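Local coordinates for twitching motility protein PilT (Aquifex aeolicus, PDB 2EYU) that probably uses ATP binding and hydrolysis to power the retraction of type IV pili that underlies twitching motility, at residues L29-T34 against Q163-Q168; G105-L110 against G128-N133. The protein carries 1 engineered substitution. All blocks are in the same frame, centred on the assembly; numbering follows the deposited sequence.

Contact 1 (L29-T34 against Q163-Q168); sequences LVTGPT and QGIISQ
L29 and T31 lie beside I165 and S167 on one face of the central sheet, while V30 meets I166 on the other, as strand 29-31 runs parallel to strand 163-168 with axes 4.6 Å apart. The strand pairing from L29 to T31 is tight. Backbone bonds run from L29 N to G164 O, from I166 N to L29 O, from T31 N to I166 O at 2.6 Å, and from Q168 N to T31 O at 2.7 Å with an N-H···O angle of 170°. Each bond alternates in direction with the next, and the alpha hydrogens of I165 and V30 add weaker contacts to L29 O and I166 O.

On the V30 face, V30 CG2 rests 4.0 Å from I166 CG1, the two branched side chains lying side by side and pointing the same way, with helix 38-52 packed over them. On the other face L29 CB meets I165 CB at 4.0 Å. Beyond it T31 OG1, set between its own backbone N and carbonyl carbon (chi1 68°), comes within 3.0 Å of S167 OG. The methyl CG2 of T31 is thereby left near I165 CD1, at 4.0 Å, beneath helix 135-144.

Past T31 the pairing slackens. G32, the first residue of an apparent Walker A loop, departs from the strand, and partly exposed P33 approaches only through CD, 3.8 Å from Q168 O. The chemistry thus passes from aliphatic packing with regular parallel-strand hydrogen bonding to a pair of buried hydroxyls, the latter also linked weakly to the carbonyls of T132 and N133. Such bonding implies a firmly held strand end from which the probable phosphate-binding loop springs.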
loop_
_atom_site.group_PDB
_atom_site.type_symbol
_atom_site.label_atom_id
_atom_site.label_comp_id
_atom_site.label_asym_id
_atom_site.label_seq_id
_atom_site.Cartn_x
_atom_site.Cartn_y
_atom_site.Cartn_z
ATOM N N LEU A 29 2.159 -2.141 -0.796
ATOM C CA LEU A 29 1.308 -1.376 -1.696
ATOM C C LEU A 29 0.449 -0.372 -0.954
ATOM O O LEU A 29 -0.100 -0.711 0.097
ATOM C CB LEU A 29 0.367 -2.310 -2.449
ATOM C CG LEU A 29 1.035 -3.453 -3.216
ATOM C CD1 LEU A 29 0.001 -4.262 -3.977
ATOM C CD2 LEU A 29 2.083 -2.906 -4.153
ATOM N N VAL A 30 0.346 0.850 -1.494
ATOM C CA VAL A 30 -0.522 1.821 -0.794
ATOM C C VAL A 30 -1.527 2.309 -1.824
ATOM O O VAL A 30 -1.117 2.782 -2.897
ATOM C CB VAL A 30 0.294 2.957 -0.174
ATOM C CG1 VAL A 30 -0.591 4.051 0.381
ATOM C CG2 VAL A 30 1.155 2.411 0.963
ATOM N N THR A 31 -2.822 2.161 -1.565
ATOM C CA THR A 31 -3.768 2.401 -2.655
ATOM C C THR A 31 -4.931 3.300 -2.250
ATOM O O THR A 31 -5.111 3.647 -1.097
ATOM C CB THR A 31 -4.369 1.081 -3.180
ATOM O OG1 THR A 31 -5.202 0.539 -2.158
ATOM C CG2 THR A 31 -3.273 0.053 -3.470
ATOM N N GLY A 32 -5.709 3.681 -3.266
ATOM C CA GLY A 32 -6.884 4.508 -3.095
ATOM C C GLY A 32 -7.171 5.392 -4.299
ATOM O O GLY A 32 -6.393 5.564 -5.234
ATOM N N PRO A 33 -8.355 5.994 -4.284
ATOM C CA PRO A 33 -8.795 6.801 -5.428
ATOM C C PRO A 33 -7.981 8.059 -5.634
ATOM O O PRO A 33 -6.894 8.278 -5.090
ATOM C CB PRO A 33 -10.246 7.135 -5.033
ATOM C CG PRO A 33 -10.266 7.045 -3.542
ATOM C CD PRO A 33 -9.330 5.918 -3.185
ATOM N N THR A 34 -8.518 8.945 -6.476
ATOM C CA THR A 34 -7.824 10.199 -6.750
ATOM C C THR A 34 -7.729 11.046 -5.501
ATOM O O THR A 34 -8.684 11.124 -4.728
ATOM C CB THR A 34 -8.576 10.939 -7.880
ATOM O OG1 THR A 34 -8.145 10.342 -9.112
ATOM C CG2 THR A 34 -8.206 12.402 -7.906
ATOM N N GLN A 163 4.047 -7.916 1.510
ATOM C CA GLN A 163 4.382 -7.522 2.876
ATOM C C GLN A 163 3.236 -6.774 3.534
ATOM O O GLN A 163 2.948 -6.843 4.725
ATOM C CB GLN A 163 5.624 -6.620 2.844
ATOM C CG GLN A 163 6.852 -7.438 2.411
ATOM C CD GLN A 163 6.774 -8.828 3.029
ATOM O OE1 GLN A 163 6.981 -8.974 4.231
ATOM N NE2 GLN A 163 6.462 -9.824 2.208
ATOM N N GLY A 164 2.527 -6.007 2.694
ATOM C CA GLY A 164 1.429 -5.254 3.352
ATOM C C GLY A 164 0.677 -4.491 2.277
ATOM O O GLY A 164 1.257 -4.047 1.281
ATOM N N ILE A 165 -0.621 -4.288 2.473
ATOM C CA ILE A 165 -1.228 -3.323 1.544
ATOM C C ILE A 165 -2.150 -2.422 2.381
ATOM O O ILE A 165 -2.882 -2.968 3.195
ATOM C CB ILE A 165 -1.972 -3.922 0.349
ATOM C CG1 ILE A 165 -3.479 -3.671 0.407
ATOM C CG2 ILE A 165 -1.658 -5.396 0.134
ATOM C CD1 ILE A 165 -3.929 -2.542 -0.485
ATOM N N ILE A 166 -2.017 -1.119 2.148
ATOM C CA ILE A 166 -2.810 -0.094 2.800
ATOM C C ILE A 166 -3.763 0.545 1.790
ATOM O O ILE A 166 -3.233 1.058 0.798
ATOM C CB ILE A 166 -1.907 1.042 3.326
ATOM C CG1 ILE A 166 -0.630 0.575 4.033
ATOM C CG2 ILE A 166 -2.712 1.984 4.218
ATOM C CD1 ILE A 166 0.044 1.704 4.782
ATOM N N SER A 167 -5.058 0.506 2.042
ATOM C CA SER A 167 -6.071 1.159 1.220
ATOM C C SER A 167 -6.497 2.449 1.920
ATOM O O SER A 167 -7.027 2.359 3.018
ATOM C CB SER A 167 -7.274 0.249 1.038
ATOM O OG SER A 167 -7.336 -0.328 -0.248
ATOM N N GLN A 168 -6.289 3.648 1.379
ATOM C CA GLN A 168 -6.577 4.853 2.156
ATOM C C GLN A 168 -7.696 5.694 1.552
ATOM O O GLN A 168 -7.883 5.695 0.349
ATOM C CB GLN A 168 -5.360 5.774 2.256
ATOM C CG GLN A 168 -4.273 5.403 3.253
ATOM C CD GLN A 168 -2.946 6.057 2.853
ATOM O OE1 GLN A 168 -2.971 7.256 2.558
ATOM N NE2 GLN A 168 -1.883 5.284 2.791
#

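Contact 2 (G105-L110 against G128-N133); sequences GEMRDL and GTLHTN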
loop_
_atom_site.group_PDB
_atom_site.type_symbol
_atom_site.label_atom_id
_atom_site.label_comp_id
_atom_site.label_asym_id
_atom_site.label_seq_id
_atom_site.Cartn_x
_atom_site.Cartn_y
_atom_site.Cartn_z
ATOM N N GLY A 105 6.136 4.496 -8.765
ATOM C CA GLY A 105 5.000 5.380 -8.622
ATOM C C GLY A 105 3.690 4.772 -9.061
ATOM O O GLY A 105 2.633 4.978 -8.463
ATOM N N GLU A 106 3.717 4.012 -10.151
ATOM C CA GLU A 106 2.468 3.449 -10.654
ATOM C C GLU A 106 2.759 2.234 -11.524
ATOM O O GLU A 106 3.731 2.261 -12.277
ATOM C CB GLU A 106 1.681 4.483 -11.457
ATOM C CG GLU A 106 0.172 4.411 -11.316
ATOM C CD GLU A 106 -0.327 4.145 -9.912
ATOM O OE1 GLU A 106 -1.275 3.345 -9.754
ATOM O OE2 GLU A 106 0.202 4.734 -8.945
HETATM N N MSE A 107 1.910 1.235 -11.373
HETATM C CA MSE A 107 1.913 0.024 -12.171
HETATM C C MSE A 107 0.578 -0.087 -12.920
HETATM O O MSE A 107 -0.348 -0.714 -12.404
HETATM C CB MSE A 107 2.133 -1.219 -11.314
HETATM C CG MSE A 107 1.564 -1.091 -9.909
HETATM SE SE MSE A 107 2.848 -0.399 -8.644
HETATM C CE MSE A 107 4.065 -1.849 -9.028
ATOM N N ARG A 108 0.576 0.549 -14.071
ATOM C CA ARG A 108 -0.452 0.659 -15.079
ATOM C C ARG A 108 -0.319 -0.500 -16.059
ATOM O O ARG A 108 -1.240 -0.842 -16.790
ATOM C CB ARG A 108 -0.327 1.995 -15.824
ATOM C CG ARG A 108 -1.351 2.277 -16.910
ATOM C CD ARG A 108 -1.502 3.777 -17.144
ATOM N NE ARG A 108 -2.387 4.098 -18.253
ATOM C CZ ARG A 108 -2.826 5.290 -18.629
ATOM N NH1 ARG A 108 -2.498 6.417 -18.004
ATOM N NH2 ARG A 108 -3.636 5.382 -19.681
ATOM N N ASP A 109 0.878 -1.079 -16.036
ATOM C CA ASP A 109 1.325 -2.010 -17.047
ATOM C C ASP A 109 1.815 -3.347 -16.501
ATOM O O ASP A 109 2.356 -3.485 -15.408
ATOM C CB ASP A 109 2.486 -1.394 -17.853
ATOM C CG ASP A 109 1.989 -0.447 -18.927
ATOM O OD1 ASP A 109 2.575 0.650 -19.073
ATOM O OD2 ASP A 109 1.011 -0.825 -19.606
ATOM N N LEU A 110 1.604 -4.327 -17.376
ATOM C CA LEU A 110 2.146 -5.661 -17.188
ATOM C C LEU A 110 3.651 -5.613 -16.983
ATOM O O LEU A 110 4.222 -6.194 -16.056
ATOM C CB LEU A 110 1.772 -6.504 -18.412
ATOM C CG LEU A 110 1.870 -8.017 -18.195
ATOM C CD1 LEU A 110 1.393 -8.334 -16.786
ATOM C CD2 LEU A 110 1.107 -8.772 -19.267
ATOM N N GLY A 128 4.816 0.365 -4.059
ATOM C CA GLY A 128 4.113 0.790 -5.248
ATOM C C GLY A 128 2.767 1.382 -4.889
ATOM O O GLY A 128 2.287 1.264 -3.763
ATOM N N THR A 129 2.127 2.053 -5.848
ATOM C CA THR A 129 0.786 2.542 -5.618
ATOM C C THR A 129 -0.127 2.060 -6.747
ATOM O O THR A 129 0.314 1.884 -7.887
ATOM C CB THR A 129 0.597 4.076 -5.570
ATOM O OG1 THR A 129 1.059 4.626 -6.814
ATOM C CG2 THR A 129 1.389 4.731 -4.459
ATOM N N LEU A 130 -1.381 1.872 -6.370
ATOM C CA LEU A 130 -2.448 1.602 -7.329
ATOM C C LEU A 130 -3.664 2.450 -6.931
ATOM O O LEU A 130 -3.729 2.930 -5.788
ATOM C CB LEU A 130 -2.870 0.153 -7.347
ATOM C CG LEU A 130 -1.897 -1.010 -7.357
ATOM C CD1 LEU A 130 -1.487 -1.419 -5.952
ATOM C CD2 LEU A 130 -2.528 -2.199 -8.076
ATOM N N HIS A 131 -4.602 2.592 -7.849
ATOM C CA HIS A 131 -5.836 3.338 -7.590
ATOM C C HIS A 131 -7.003 2.485 -7.142
ATOM O O HIS A 131 -8.168 2.923 -7.100
ATOM C CB HIS A 131 -6.229 4.100 -8.870
ATOM C CG HIS A 131 -5.523 5.422 -8.965
ATOM N ND1 HIS A 131 -4.800 5.797 -10.077
ATOM C CD2 HIS A 131 -5.444 6.469 -8.114
ATOM C CE1 HIS A 131 -4.297 7.003 -9.898
ATOM N NE2 HIS A 131 -4.669 7.440 -8.712
ATOM N N THR A 132 -6.741 1.237 -6.771
ATOM C CA THR A 132 -7.799 0.363 -6.253
ATOM C C THR A 132 -8.270 0.812 -4.890
ATOM O O THR A 132 -7.541 1.471 -4.140
ATOM C CB THR A 132 -7.290 -1.088 -6.157
ATOM O OG1 THR A 132 -6.055 -1.065 -5.428
ATOM C CG2 THR A 132 -6.981 -1.659 -7.530
ATOM N N ASN A 133 -9.508 0.456 -4.544
ATOM C CA ASN A 133 -10.093 1.005 -3.323
ATOM C C ASN A 133 -9.965 0.089 -2.121
ATOM O O ASN A 133 -10.141 0.578 -1.005
ATOM C CB ASN A 133 -11.575 1.333 -3.576
ATOM C CG ASN A 133 -11.752 2.831 -3.784
ATOM O OD1 ASN A 133 -12.811 3.396 -3.523
ATOM N ND2 ASN A 133 -10.682 3.465 -4.255
#
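E106 lays its side chain across that of T129 at about a right angle, and M107 brings its selenium to the backbone of the same strand. Though the CB of E106 starts away from strand 128-130, the chain bends at CB-CG (chi2 41°) and carries the carboxylate back to it. There OE1 lies 3.2 Å from L130 CA and 2.9 Å from T129 O, the latter pair being two acceptors facing each other. The other oxygen, OE2, is modelled too near T129 OG1 for a credible bond, so the detailed geometry at that corner, including the approach of the hydroxyl to G105 O, is doubtful. Further along, OE1 lies 4.3 Å from H131 ND1.

M107, present as selenomethionine, approaches toward the N-terminal end of the segment, at G128 and T129. Its bends at chi2 and chi3 fold the chain so that SE comes 3.8 Å from the bare CA of G128 and 3.5 Å from T129 O, while CG meets L130 CG at 4.3 Å. Helix 110-121 packs on M107 through T112, V113 and A116, so the residue is buried between that helix and the strand.

The loop 105-110 follows strand 101-104, where P-loop ATPases carry the Walker B motif, and the GTLHT sequence is consistent with the His box of the PilT family. K38 of the apparent Walker A loop touches T129 and H131 and forms a long, weak ion pair with E106. A carboxylate, a hydroxyl and an imidazole gathered beside that lysine are consistent with a polar edge of the probable nucleotide site, next to which buried M107 sets its selenium against the G128-T129 backbone and its CG against L130.

Contact 1 is core, about 3 Å from the centre of the chain, whereas contact 2, about 10 Å from the centre of the chain, is only partly buried. Both reach the same sheet: strands 26-31 and 125-130 are neighbours, joined by a probable hydrogen bond from V30 N to G128 O, and contact 2 is nested in the long loop that contact 1 closes. Regular backbone bonding and aliphatic packing dominate the first; in the second, side chains do the work, with an acidic group and selenium set against residues 128-131. The two converge beside the apparent Walker A loop, where G32 O packs near the H131 ring and P33 against N133.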